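PDB 4RVQ: Pre-mRNA splicing helicase-like protein from Chaetomium thermophilum, which probably unwinds RNA as the Brr2 helicase of the spliceosome, and carries a noncanonical PWI domain in its N-terminal region. Local coordinates for residues I19-L24 and R97-E102; D65-L70 and K84-R89; N88-V93 and E117-I122. One frame throughout, in Å; residues are numbered along the deposited sequence.

Contact 1: residues I19-L24 and R97-E102; sequences IDAYWL and RLARAE. With EDO (1,2-ethanediol), chain F.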
loop_
_atom_site.group_PDB
_atom_site.type_symbol
_atom_site.label_atom_id
_atom_site.label_comp_id
_atom_site.label_asym_id
_atom_site.label_seq_id
_atom_site.Cartn_x
_atom_site.Cartn_y
_atom_site.Cartn_z
ATOM N N ILE A 19 -5.315 -7.119 0.852
ATOM C CA ILE A 19 -5.346 -5.698 1.185
ATOM C C ILE A 19 -6.758 -5.254 1.520
ATOM O O ILE A 19 -7.464 -4.704 0.695
ATOM C CB ILE A 19 -4.654 -4.839 0.117
ATOM C CG1 ILE A 19 -3.198 -5.348 -0.078
ATOM C CG2 ILE A 19 -4.649 -3.360 0.543
ATOM C CD1 ILE A 19 -2.364 -4.573 -1.025
ATOM N N ASP A 20 -7.179 -5.586 2.737
ATOM C CA ASP A 20 -8.427 -5.122 3.288
ATOM C C ASP A 20 -8.291 -3.648 3.664
ATOM O O ASP A 20 -7.219 -3.013 3.545
ATOM C CB ASP A 20 -8.826 -5.981 4.492
ATOM C CG ASP A 20 -7.785 -5.934 5.565
ATOM O OD1 ASP A 20 -6.765 -6.604 5.376
ATOM O OD2 ASP A 20 -7.967 -5.192 6.586
ATOM N N ALA A 21 -9.393 -3.060 4.152
ATOM C CA ALA A 21 -9.453 -1.653 4.507
ATOM C C ALA A 21 -8.422 -1.231 5.550
ATOM O O ALA A 21 -8.093 -0.036 5.604
ATOM C CB ALA A 21 -10.842 -1.345 5.049
ATOM N N TYR A 22 -7.929 -2.170 6.365
ATOM C CA TYR A 22 -7.002 -1.872 7.446
ATOM C C TYR A 22 -5.627 -2.523 7.240
ATOM O O TYR A 22 -4.818 -2.478 8.157
ATOM C CB TYR A 22 -7.597 -2.328 8.783
ATOM C CG TYR A 22 -8.873 -1.622 9.136
ATOM C CD1 TYR A 22 -8.852 -0.424 9.797
ATOM C CD2 TYR A 22 -10.110 -2.153 8.795
ATOM C CE1 TYR A 22 -10.030 0.232 10.148
ATOM C CE2 TYR A 22 -11.287 -1.542 9.133
ATOM C CZ TYR A 22 -11.258 -0.339 9.786
ATOM O OH TYR A 22 -12.398 0.330 10.154
ATOM N N TRP A 23 -5.343 -3.097 6.073
ATOM C CA TRP A 23 -4.072 -3.785 5.884
ATOM C C TRP A 23 -2.893 -2.865 6.145
ATOM O O TRP A 23 -1.957 -3.224 6.854
ATOM C CB TRP A 23 -4.030 -4.335 4.447
ATOM C CG TRP A 23 -2.735 -5.090 4.111
ATOM C CD1 TRP A 23 -2.513 -6.436 4.284
ATOM C CD2 TRP A 23 -1.509 -4.537 3.626
ATOM N NE1 TRP A 23 -1.232 -6.753 3.894
ATOM C CE2 TRP A 23 -0.587 -5.602 3.505
ATOM C CE3 TRP A 23 -1.096 -3.263 3.267
ATOM C CZ2 TRP A 23 0.709 -5.422 3.022
ATOM C CZ3 TRP A 23 0.215 -3.085 2.790
ATOM C CH2 TRP A 23 1.083 -4.155 2.688
ATOM N N LEU A 24 -2.927 -1.668 5.559
ATOM C CA LEU A 24 -1.804 -0.746 5.710
ATOM C C LEU A 24 -1.631 -0.358 7.172
ATOM O O LEU A 24 -0.517 -0.350 7.721
ATOM C CB LEU A 24 -1.984 0.465 4.819
ATOM C CG LEU A 24 -0.911 1.543 4.962
ATOM C CD1 LEU A 24 0.491 1.006 4.672
ATOM C CD2 LEU A 24 -1.232 2.729 4.102
ATOM N N ARG A 97 -8.368 2.159 -0.954
ATOM C CA ARG A 97 -9.493 2.976 -1.320
ATOM C C ARG A 97 -10.687 2.106 -1.722
ATOM O O ARG A 97 -11.827 2.339 -1.288
ATOM C CB ARG A 97 -9.120 3.937 -2.447
ATOM C CG ARG A 97 -10.201 4.945 -2.716
ATOM C CD ARG A 97 -9.838 5.907 -3.863
ATOM N NE ARG A 97 -11.021 6.657 -4.252
ATOM C CZ ARG A 97 -11.212 7.216 -5.438
ATOM N NH1 ARG A 97 -10.252 7.203 -6.325
ATOM N NH2 ARG A 97 -12.371 7.781 -5.732
ATOM N N LEU A 98 -10.454 1.132 -2.569
ATOM C CA LEU A 98 -11.538 0.263 -3.032
ATOM C C LEU A 98 -12.163 -0.504 -1.877
ATOM O O LEU A 98 -13.403 -0.626 -1.789
ATOM C CB LEU A 98 -11.047 -0.664 -4.149
ATOM C CG LEU A 98 -12.094 -1.568 -4.802
ATOM C CD1 LEU A 98 -13.244 -0.788 -5.381
ATOM C CD2 LEU A 98 -11.426 -2.422 -5.859
ATOM N N ALA A 99 -11.340 -1.031 -0.983
ATOM C CA ALA A 99 -11.870 -1.805 0.148
ATOM C C ALA A 99 -12.773 -0.967 1.024
ATOM O O ALA A 99 -13.638 -1.503 1.719
ATOM C CB ALA A 99 -10.744 -2.391 0.978
ATOM N N ARG A 100 -12.537 0.332 1.065
ATOM C CA ARG A 100 -13.299 1.272 1.874
ATOM C C ARG A 100 -14.543 1.818 1.163
ATOM O O ARG A 100 -15.321 2.525 1.833
ATOM C CB ARG A 100 -12.363 2.399 2.352
ATOM C CG ARG A 100 -11.427 1.893 3.403
ATOM C CD ARG A 100 -10.257 2.822 3.729
ATOM N NE ARG A 100 -9.659 2.419 5.021
ATOM C CZ ARG A 100 -10.216 2.729 6.177
ATOM N NH1 ARG A 100 -11.180 3.633 6.242
ATOM N NH2 ARG A 100 -9.806 2.169 7.284
ATOM N N ALA A 101 -14.780 1.478 -0.090
ATOM C CA ALA A 101 -15.902 1.968 -0.868
ATOM C C ALA A 101 -17.054 0.965 -0.765
ATOM O O ALA A 101 -16.924 -0.196 -1.113
ATOM C CB ALA A 101 -15.494 2.191 -2.294
ATOM N N GLU A 102 -18.187 1.444 -0.219
ATOM C CA GLU A 102 -19.351 0.611 0.024
ATOM C C GLU A 102 -20.427 0.697 -1.058
ATOM O O GLU A 102 -21.151 -0.259 -1.294
ATOM C CB GLU A 102 -19.991 1.042 1.354
ATOM C CG GLU A 102 -19.046 1.113 2.555
ATOM C CD GLU A 102 -18.806 -0.247 3.206
ATOM O OE1 GLU A 102 -19.346 -1.249 2.714
ATOM O OE2 GLU A 102 -18.059 -0.313 4.207
HETATM C C1 EDO F . -6.359 6.806 -5.533
HETATM O O1 EDO F . -7.472 7.668 -5.605
HETATM C C2 EDO F . -5.115 7.538 -6.003
HETATM O O2 EDO F . -4.830 8.554 -5.031
#
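The type I turn from D20 to W23, which leads into helix 23-29, brings A21 against A99 in the last turn of helix 89-99, with their CA atoms 5.0 Å apart. It is an instructive case of how small side chains let two pieces of backbone come close. The A99 methyl sits against the turn itself, CB lying 3.5 Å from the A21 backbone N, and the two alanine CB atoms stand 4.2 Å from each other. R100 then closes over the turn. Its first torsion, with CG beside the backbone N (chi1 -72°), sets R100 CG against the A21 methyl (CG to CB 3.7 Å), and the extended chain beyond takes the guanidinium to the A21 carbonyl. The guanidinium grips this one oxygen side-on, with NE and NH2: R100 NE bonds A21 O at 3.0 Å with an N-H...O angle of 139°, and R100 NH2 reaches A21 O at 3.3 Å. Both arrive from the same face of the carbonyl, while the oxygen lies in the guanidinium plane. The same NH2 hangs over one face of the Y22 ring, toward its rim. The ring and guanidinium planes are 75° apart, so this is a cation-pi contact made by the end of the group and not a stack, with R100 CZ 5.0 Å from the Y22 ring centroid. The turn is shaped from within by an Asx turn, D20 OD2 accepting from the Y22 backbone N at 3.0 Å, and D20 OD1 forms a salt bridge with R26. At this surface position the contact fastens the start of helix 23-29 to the end of helix 89-99; beneath it, I19 and W23 pack on helix 89-99, W23 and L24 reach helix 79-87, and L98 lies on helix 104-116.

Contact 2: residues D65-L70 and K84-R89; sequences DIENDL and KLIENR. With SO4 (sulfate ion), chain B.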
loop_
_atom_site.group_PDB
_atom_site.type_symbol
_atom_site.label_atom_id
_atom_site.label_comp_id
_atom_site.label_asym_id
_atom_site.label_seq_id
_atom_site.Cartn_x
_atom_site.Cartn_y
_atom_site.Cartn_z
ATOM N N ASP A 65 11.189 11.325 -4.233
ATOM C CA ASP A 65 10.463 12.129 -3.265
ATOM C C ASP A 65 9.548 11.260 -2.416
ATOM O O ASP A 65 9.452 11.473 -1.199
ATOM C CB ASP A 65 9.659 13.229 -3.972
ATOM C CG ASP A 65 10.540 14.322 -4.602
ATOM O OD1 ASP A 65 11.691 14.526 -4.166
ATOM O OD2 ASP A 65 10.064 14.995 -5.549
ATOM N N ILE A 66 8.864 10.288 -3.038
ATOM C CA ILE A 66 8.038 9.348 -2.317
ATOM C C ILE A 66 8.912 8.636 -1.280
ATOM O O ILE A 66 8.557 8.516 -0.110
ATOM C CB ILE A 66 7.360 8.361 -3.293
ATOM C CG1 ILE A 66 6.315 9.097 -4.148
ATOM C CG2 ILE A 66 6.784 7.194 -2.539
ATOM C CD1 ILE A 66 5.701 8.254 -5.255
ATOM N N GLU A 67 10.064 8.121 -1.712
ATOM C CA GLU A 67 10.944 7.437 -0.794
ATOM C C GLU A 67 11.403 8.330 0.352
ATOM O O GLU A 67 11.401 7.929 1.515
ATOM C CB GLU A 67 12.157 6.848 -1.506
ATOM C CG GLU A 67 12.929 5.941 -0.574
ATOM C CD GLU A 67 14.335 5.660 -1.024
ATOM O OE1 GLU A 67 14.760 4.481 -0.950
ATOM O OE2 GLU A 67 15.033 6.618 -1.436
ATOM N N ASN A 68 11.862 9.539 0.021
ATOM C CA ASN A 68 12.326 10.441 1.066
ATOM C C ASN A 68 11.242 10.700 2.110
ATOM O O ASN A 68 11.504 10.619 3.316
ATOM C CB ASN A 68 12.811 11.745 0.464
ATOM C CG ASN A 68 14.238 11.648 -0.076
ATOM O OD1 ASN A 68 14.985 10.686 0.193
ATOM N ND2 ASN A 68 14.617 12.645 -0.847
ATOM N N ASP A 69 10.037 10.988 1.658
ATOM C CA ASP A 69 8.975 11.313 2.570
ATOM C C ASP A 69 8.575 10.104 3.403
ATOM O O ASP A 69 8.315 10.216 4.597
ATOM C CB ASP A 69 7.772 11.877 1.819
ATOM C CG ASP A 69 8.033 13.272 1.252
ATOM O OD1 ASP A 69 9.074 13.871 1.563
ATOM O OD2 ASP A 69 7.185 13.737 0.462
ATOM N N LEU A 70 8.523 8.924 2.796
ATOM C CA LEU A 70 8.161 7.725 3.539
ATOM C C LEU A 70 9.249 7.363 4.575
ATOM O O LEU A 70 8.947 6.900 5.685
ATOM C CB LEU A 70 7.783 6.551 2.594
ATOM C CG LEU A 70 6.754 5.529 3.058
ATOM C CD1 LEU A 70 5.407 6.178 3.263
ATOM C CD2 LEU A 70 6.661 4.389 2.059
ATOM N N LYS A 84 8.774 -2.175 0.884
ATOM C CA LYS A 84 7.611 -3.003 0.568
ATOM C C LYS A 84 6.421 -2.143 0.120
ATOM O O LYS A 84 5.704 -2.475 -0.824
ATOM C CB LYS A 84 7.222 -3.855 1.777
ATOM C CG LYS A 84 6.011 -4.725 1.569
ATOM C CD LYS A 84 5.819 -5.727 2.684
ATOM C CE LYS A 84 4.646 -6.611 2.518
ATOM N NZ LYS A 84 4.439 -7.350 3.794
ATOM N N LEU A 85 6.202 -1.037 0.829
ATOM C CA LEU A 85 5.096 -0.169 0.481
ATOM C C LEU A 85 5.303 0.490 -0.887
ATOM O O LEU A 85 4.421 0.565 -1.719
ATOM C CB LEU A 85 4.883 0.891 1.571
ATOM C CG LEU A 85 4.471 0.308 2.935
ATOM C CD1 LEU A 85 4.270 1.461 3.916
ATOM C CD2 LEU A 85 3.230 -0.581 2.859
ATOM N N ILE A 86 6.535 0.954 -1.128
ATOM C CA ILE A 86 6.832 1.589 -2.406
ATOM C C ILE A 86 6.712 0.605 -3.580
ATOM O O ILE A 86 6.121 0.916 -4.611
ATOM C CB ILE A 86 8.226 2.235 -2.385
ATOM C CG1 ILE A 86 8.235 3.370 -1.364
ATOM C CG2 ILE A 86 8.597 2.744 -3.753
ATOM C CD1 ILE A 86 9.603 4.016 -1.186
ATOM N N GLU A 87 7.234 -0.606 -3.422
ATOM C CA GLU A 87 7.132 -1.624 -4.469
ATOM C C GLU A 87 5.674 -1.921 -4.813
ATOM O O GLU A 87 5.362 -2.277 -5.939
ATOM C CB GLU A 87 7.818 -2.917 -4.033
ATOM C CG GLU A 87 9.353 -2.825 -3.866
ATOM C CD GLU A 87 10.110 -2.735 -5.160
ATOM O OE1 GLU A 87 9.494 -2.702 -6.229
ATOM O OE2 GLU A 87 11.372 -2.687 -5.075
ATOM N N ASN A 88 4.803 -1.809 -3.816
ATOM C CA ASN A 88 3.372 -2.068 -3.949
ATOM C C ASN A 88 2.535 -0.805 -3.947
ATOM O O ASN A 88 1.355 -0.876 -3.602
ATOM C CB ASN A 88 2.939 -3.003 -2.817
ATOM C CG ASN A 88 3.509 -4.393 -2.967
ATOM O OD1 ASN A 88 3.161 -5.099 -3.920
ATOM N ND2 ASN A 88 4.375 -4.774 -2.073
ATOM N N ARG A 89 3.085 0.330 -4.350
ATOM C CA ARG A 89 2.363 1.576 -4.158
ATOM C C ARG A 89 1.006 1.572 -4.845
ATOM O O ARG A 89 0.037 2.057 -4.251
ATOM C CB ARG A 89 3.234 2.758 -4.561
ATOM C CG ARG A 89 3.734 2.727 -5.976
ATOM C CD ARG A 89 4.921 3.680 -6.151
ATOM N NE ARG A 89 5.490 3.678 -7.505
ATOM C CZ ARG A 89 6.346 2.771 -7.977
ATOM N NH1 ARG A 89 6.771 1.778 -7.242
ATOM N NH2 ARG A 89 6.780 2.877 -9.214
HETATM S S SO4 B . 8.625 -0.311 -10.007
HETATM O O1 SO4 B . 7.462 -0.934 -10.643
HETATM O O2 SO4 B . 8.714 1.112 -10.403
HETATM O O3 SO4 B . 8.415 -0.416 -8.574
HETATM O O4 SO4 B . 9.768 -1.030 -10.454
#
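Helices 63-73 and 79-87, consecutive in the chain, are closest here at E67 and I86, whose CA atoms lie 7.3 Å apart, and no hydrogen bond crosses between the two segments. I86 is the central side chain. With CG1 beside the backbone N (chi1 -65°) and the chain extended beyond it, CD1 lands on helix 63-73 at E67, 3.7 Å from E67 CA, and touches the aliphatic base of that glutamate, whose side chain it crosses at about a right angle. I86 CG1 meets two neighbours on helix 63-73, I66 CG2 at 4.3 Å and L70 CD2 at 3.9 Å. L70 and I86 slide past each other in opposite directions, and the same L70 CD2 meets L85 CB at 4.0 Å; since L70 is modelled in two conformers, these leucine contacts belong to one of them. The helix end beside this packing is polar. R89 NH1 turns back to the I86 carbonyl, bonding I86 O at 2.8 Å from above the carbonyl plane, while the R89 backbone N reaches that oxygen from the opposite face. The outer edge of the guanidinium holds a sulfate in a nearly straight two-pronged grip: R89 NH1 to sulfate O3 at 3.0 Å and R89 NH2 to sulfate O2 at 2.9 Å. The principle illustrated is a division of labour: branched apolar side chains and the aliphatic part of E67, joined by I48 and A45 of helix 35-50, make the helix-helix contact, whereas the R89 guanidinium bonds I86 O near the end of helix 79-87 and the sulfate, which probably comes from the crystallisation liquor.

Contact 3: residues N88-V93 and E117-I122; sequences NRDKVV and EGLRWI. With EDO (1,2-ethanediol), chain G; SO4 (sulfate ion), chain B.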
loop_
_atom_site.group_PDB
_atom_site.type_symbol
_atom_site.label_atom_id
_atom_site.label_comp_id
_atom_site.label_asym_id
_atom_site.label_seq_id
_atom_site.Cartn_x
_atom_site.Cartn_y
_atom_site.Cartn_z
ATOM N N ASN A 88 4.803 -1.809 -3.816
ATOM C CA ASN A 88 3.372 -2.068 -3.949
ATOM C C ASN A 88 2.535 -0.805 -3.947
ATOM O O ASN A 88 1.355 -0.876 -3.602
ATOM C CB ASN A 88 2.939 -3.003 -2.817
ATOM C CG ASN A 88 3.509 -4.393 -2.967
ATOM O OD1 ASN A 88 3.161 -5.099 -3.920
ATOM N ND2 ASN A 88 4.375 -4.774 -2.073
ATOM N N ARG A 89 3.085 0.330 -4.350
ATOM C CA ARG A 89 2.363 1.576 -4.158
ATOM C C ARG A 89 1.006 1.572 -4.845
ATOM O O ARG A 89 0.037 2.057 -4.251
ATOM C CB ARG A 89 3.234 2.758 -4.561
ATOM C CG ARG A 89 3.734 2.727 -5.976
ATOM C CD ARG A 89 4.921 3.680 -6.151
ATOM N NE ARG A 89 5.490 3.678 -7.505
ATOM C CZ ARG A 89 6.346 2.771 -7.977
ATOM N NH1 ARG A 89 6.771 1.778 -7.242
ATOM N NH2 ARG A 89 6.780 2.877 -9.214
ATOM N N ASP A 90 0.887 1.066 -6.061
ATOM C CA ASP A 90 -0.396 1.064 -6.738
ATOM C C ASP A 90 -1.414 0.176 -6.001
ATOM O O ASP A 90 -2.557 0.593 -5.754
ATOM C CB ASP A 90 -0.266 0.584 -8.174
ATOM C CG ASP A 90 0.452 1.553 -9.052
ATOM O OD1 ASP A 90 0.248 2.782 -8.925
ATOM O OD2 ASP A 90 1.207 1.088 -9.931
ATOM N N LYS A 91 -1.006 -1.031 -5.634
ATOM C CA LYS A 91 -1.884 -1.906 -4.899
ATOM C C LYS A 91 -2.318 -1.285 -3.584
ATOM O O LYS A 91 -3.509 -1.341 -3.224
ATOM C CB LYS A 91 -1.203 -3.228 -4.587
ATOM C CG LYS A 91 -1.304 -4.302 -5.621
ATOM C CD LYS A 91 -0.654 -5.590 -5.192
ATOM C CE LYS A 91 -1.073 -6.738 -6.074
ATOM N NZ LYS A 91 -0.289 -7.960 -5.844
ATOM N N VAL A 92 -1.365 -0.772 -2.815
ATOM C CA VAL A 92 -1.704 -0.267 -1.499
ATOM C C VAL A 92 -2.681 0.907 -1.606
ATOM O O VAL A 92 -3.692 0.954 -0.897
ATOM C CB VAL A 92 -0.442 0.137 -0.728
ATOM C CG1 VAL A 92 -0.784 0.803 0.623
ATOM C CG2 VAL A 92 0.405 -1.089 -0.452
ATOM N N VAL A 93 -2.412 1.863 -2.466
ATOM C CA VAL A 93 -3.236 3.052 -2.564
ATOM C C VAL A 93 -4.629 2.673 -3.074
ATOM O O VAL A 93 -5.657 3.054 -2.490
ATOM C CB VAL A 93 -2.570 4.100 -3.495
ATOM C CG1 VAL A 93 -3.519 5.187 -3.827
ATOM C CG2 VAL A 93 -1.290 4.676 -2.860
ATOM N N GLU A 117 -5.705 3.780 -15.304
ATOM C CA GLU A 117 -4.327 3.885 -14.858
ATOM C C GLU A 117 -3.473 2.677 -15.247
ATOM O O GLU A 117 -2.328 2.612 -14.849
ATOM C CB GLU A 117 -4.301 4.040 -13.344
ATOM C CG GLU A 117 -4.888 5.332 -12.831
ATOM C CD GLU A 117 -3.991 6.524 -13.039
ATOM O OE1 GLU A 117 -3.038 6.452 -13.844
ATOM O OE2 GLU A 117 -4.247 7.553 -12.387
ATOM N N GLY A 118 -4.025 1.748 -16.024
ATOM C CA GLY A 118 -3.271 0.579 -16.426
ATOM C C GLY A 118 -3.254 -0.536 -15.391
ATOM O O GLY A 118 -2.377 -1.407 -15.428
ATOM N N LEU A 119 -4.213 -0.514 -14.447
ATOM C CA LEU A 119 -4.219 -1.433 -13.326
ATOM C C LEU A 119 -5.246 -2.540 -13.465
ATOM O O LEU A 119 -5.597 -3.151 -12.460
ATOM C CB LEU A 119 -4.405 -0.645 -11.999
ATOM C CG LEU A 119 -3.377 0.461 -11.784
ATOM C CD1 LEU A 119 -3.694 1.196 -10.490
ATOM C CD2 LEU A 119 -1.932 -0.029 -11.790
ATOM N N ARG A 120 -5.660 -2.856 -14.685
ATOM C CA ARG A 120 -6.433 -4.070 -14.914
ATOM C C ARG A 120 -5.809 -5.277 -14.216
ATOM O O ARG A 120 -6.510 -6.127 -13.671
ATOM C CB ARG A 120 -6.620 -4.346 -16.416
ATOM C CG ARG A 120 -7.345 -5.653 -16.765
ATOM C CD ARG A 120 -8.749 -5.741 -16.238
ATOM N NE ARG A 120 -9.547 -4.687 -16.807
ATOM C CZ ARG A 120 -10.617 -4.199 -16.245
ATOM N NH1 ARG A 120 -11.049 -4.686 -15.074
ATOM N NH2 ARG A 120 -11.258 -3.183 -16.816
ATOM N N TRP A 121 -4.481 -5.401 -14.245
ATOM C CA TRP A 121 -3.823 -6.542 -13.638
ATOM C C TRP A 121 -4.177 -6.707 -12.163
ATOM O O TRP A 121 -4.293 -7.811 -11.669
ATOM C CB TRP A 121 -2.303 -6.465 -13.831
ATOM C CG TRP A 121 -1.549 -5.492 -13.020
ATOM C CD1 TRP A 121 -1.252 -4.164 -13.331
ATOM C CD2 TRP A 121 -0.952 -5.740 -11.743
ATOM N NE1 TRP A 121 -0.537 -3.596 -12.301
ATOM C CE2 TRP A 121 -0.315 -4.538 -11.326
ATOM C CE3 TRP A 121 -0.864 -6.871 -10.936
ATOM C CZ2 TRP A 121 0.385 -4.450 -10.132
ATOM C CZ3 TRP A 121 -0.177 -6.777 -9.768
ATOM C CH2 TRP A 121 0.445 -5.570 -9.379
ATOM N N ILE A 122 -4.360 -5.585 -11.464
ATOM C CA ILE A 122 -4.717 -5.633 -10.050
ATOM C C ILE A 122 -6.159 -6.091 -9.866
ATOM O O ILE A 122 -6.440 -6.925 -9.000
ATOM C CB ILE A 122 -4.477 -4.285 -9.355
ATOM C CG1 ILE A 122 -2.993 -3.894 -9.476
ATOM C CG2 ILE A 122 -4.940 -4.351 -7.910
ATOM C CD1 ILE A 122 -2.671 -2.561 -8.800
HETATM C C1 EDO G . -0.751 6.288 -8.151
HETATM O O1 EDO G . -2.054 6.382 -8.742
HETATM C C2 EDO G . -0.814 5.281 -7.008
HETATM O O2 EDO G . 0.480 4.724 -6.763
HETATM S S SO4 B . 8.625 -0.311 -10.007
HETATM O O1 SO4 B . 7.462 -0.934 -10.643
HETATM O O2 SO4 B . 8.714 1.112 -10.403
HETATM O O3 SO4 B . 8.415 -0.416 -8.574
HETATM O O4 SO4 B . 9.768 -1.030 -10.454
HETATM O O HOH W 1 1.145 -1.238 -11.483
#
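Where helix 89-99 meets the start of helix 120-127, K91 and I122 approach with CA atoms 7.0 Å apart, and D90 and L119 with 8.0 Å. Most of the touching is done by carbon atoms. I122 CD1 abuts K91 CG at 3.9 Å and also reaches D90 CB. The exception is a carboxylate oxygen: the D90 and L119 side chains cross at about a right angle, L119 CD2 nearest D90 OD2. K91 runs extended beyond CG, crossing W121 at about a right angle, and K91 CE meets the six-membered ring at W121 CZ3, 3.8 Å away, from an oblique direction. This carries K91 NZ onward to a salt bridge with E125 and a bond to V14 O. W121 turns CG between its backbone N and carbonyl carbon (chi1 74°), which lays the indole over I122, whose CG1 lies above the ring centre. A water makes a polar link between the segments: it accepts from W121 NE1 at 3.0 Å, in the indole plane, and donates to D90 OD2 at 2.8 Å. D90 OD1 in turn accepts from an ethanediol, though D90 has two conformers and both bonds belong to one of them. One residue before D90, a leucine in place of R89 would probably leave the sulfate without its two-pronged partner and I86 O without its side-chain donor. The chemistry implies a junction in which aliphatic stems and an indole supply the packing, while K91 NZ finds E125 and V14 O beyond the contact and a water joins the D90 carboxylate to the indole.

Contacts 2 and 3 are buried and contact 1 lies at the surface, and their chemistry follows: direct hydrogen bonds and a cation-pi pair in contact 1, apolar packing alone across contact 2, including the aliphatic base of a glutamate, and mostly aliphatic packing with a water bridge in contact 3. Helix 89-99 is the common element of two, its beginning used by contact 3 and its end by contact 1, while contact 2 draws on the preceding helix 79-87 and shares N88 and R89 with contact 3. Contacts 1 and 2 stand on opposite sides of the chain's centre, about 19 Å between centres, yet W23 and L24 pack on L85, and V92 also touches both W23 and L24.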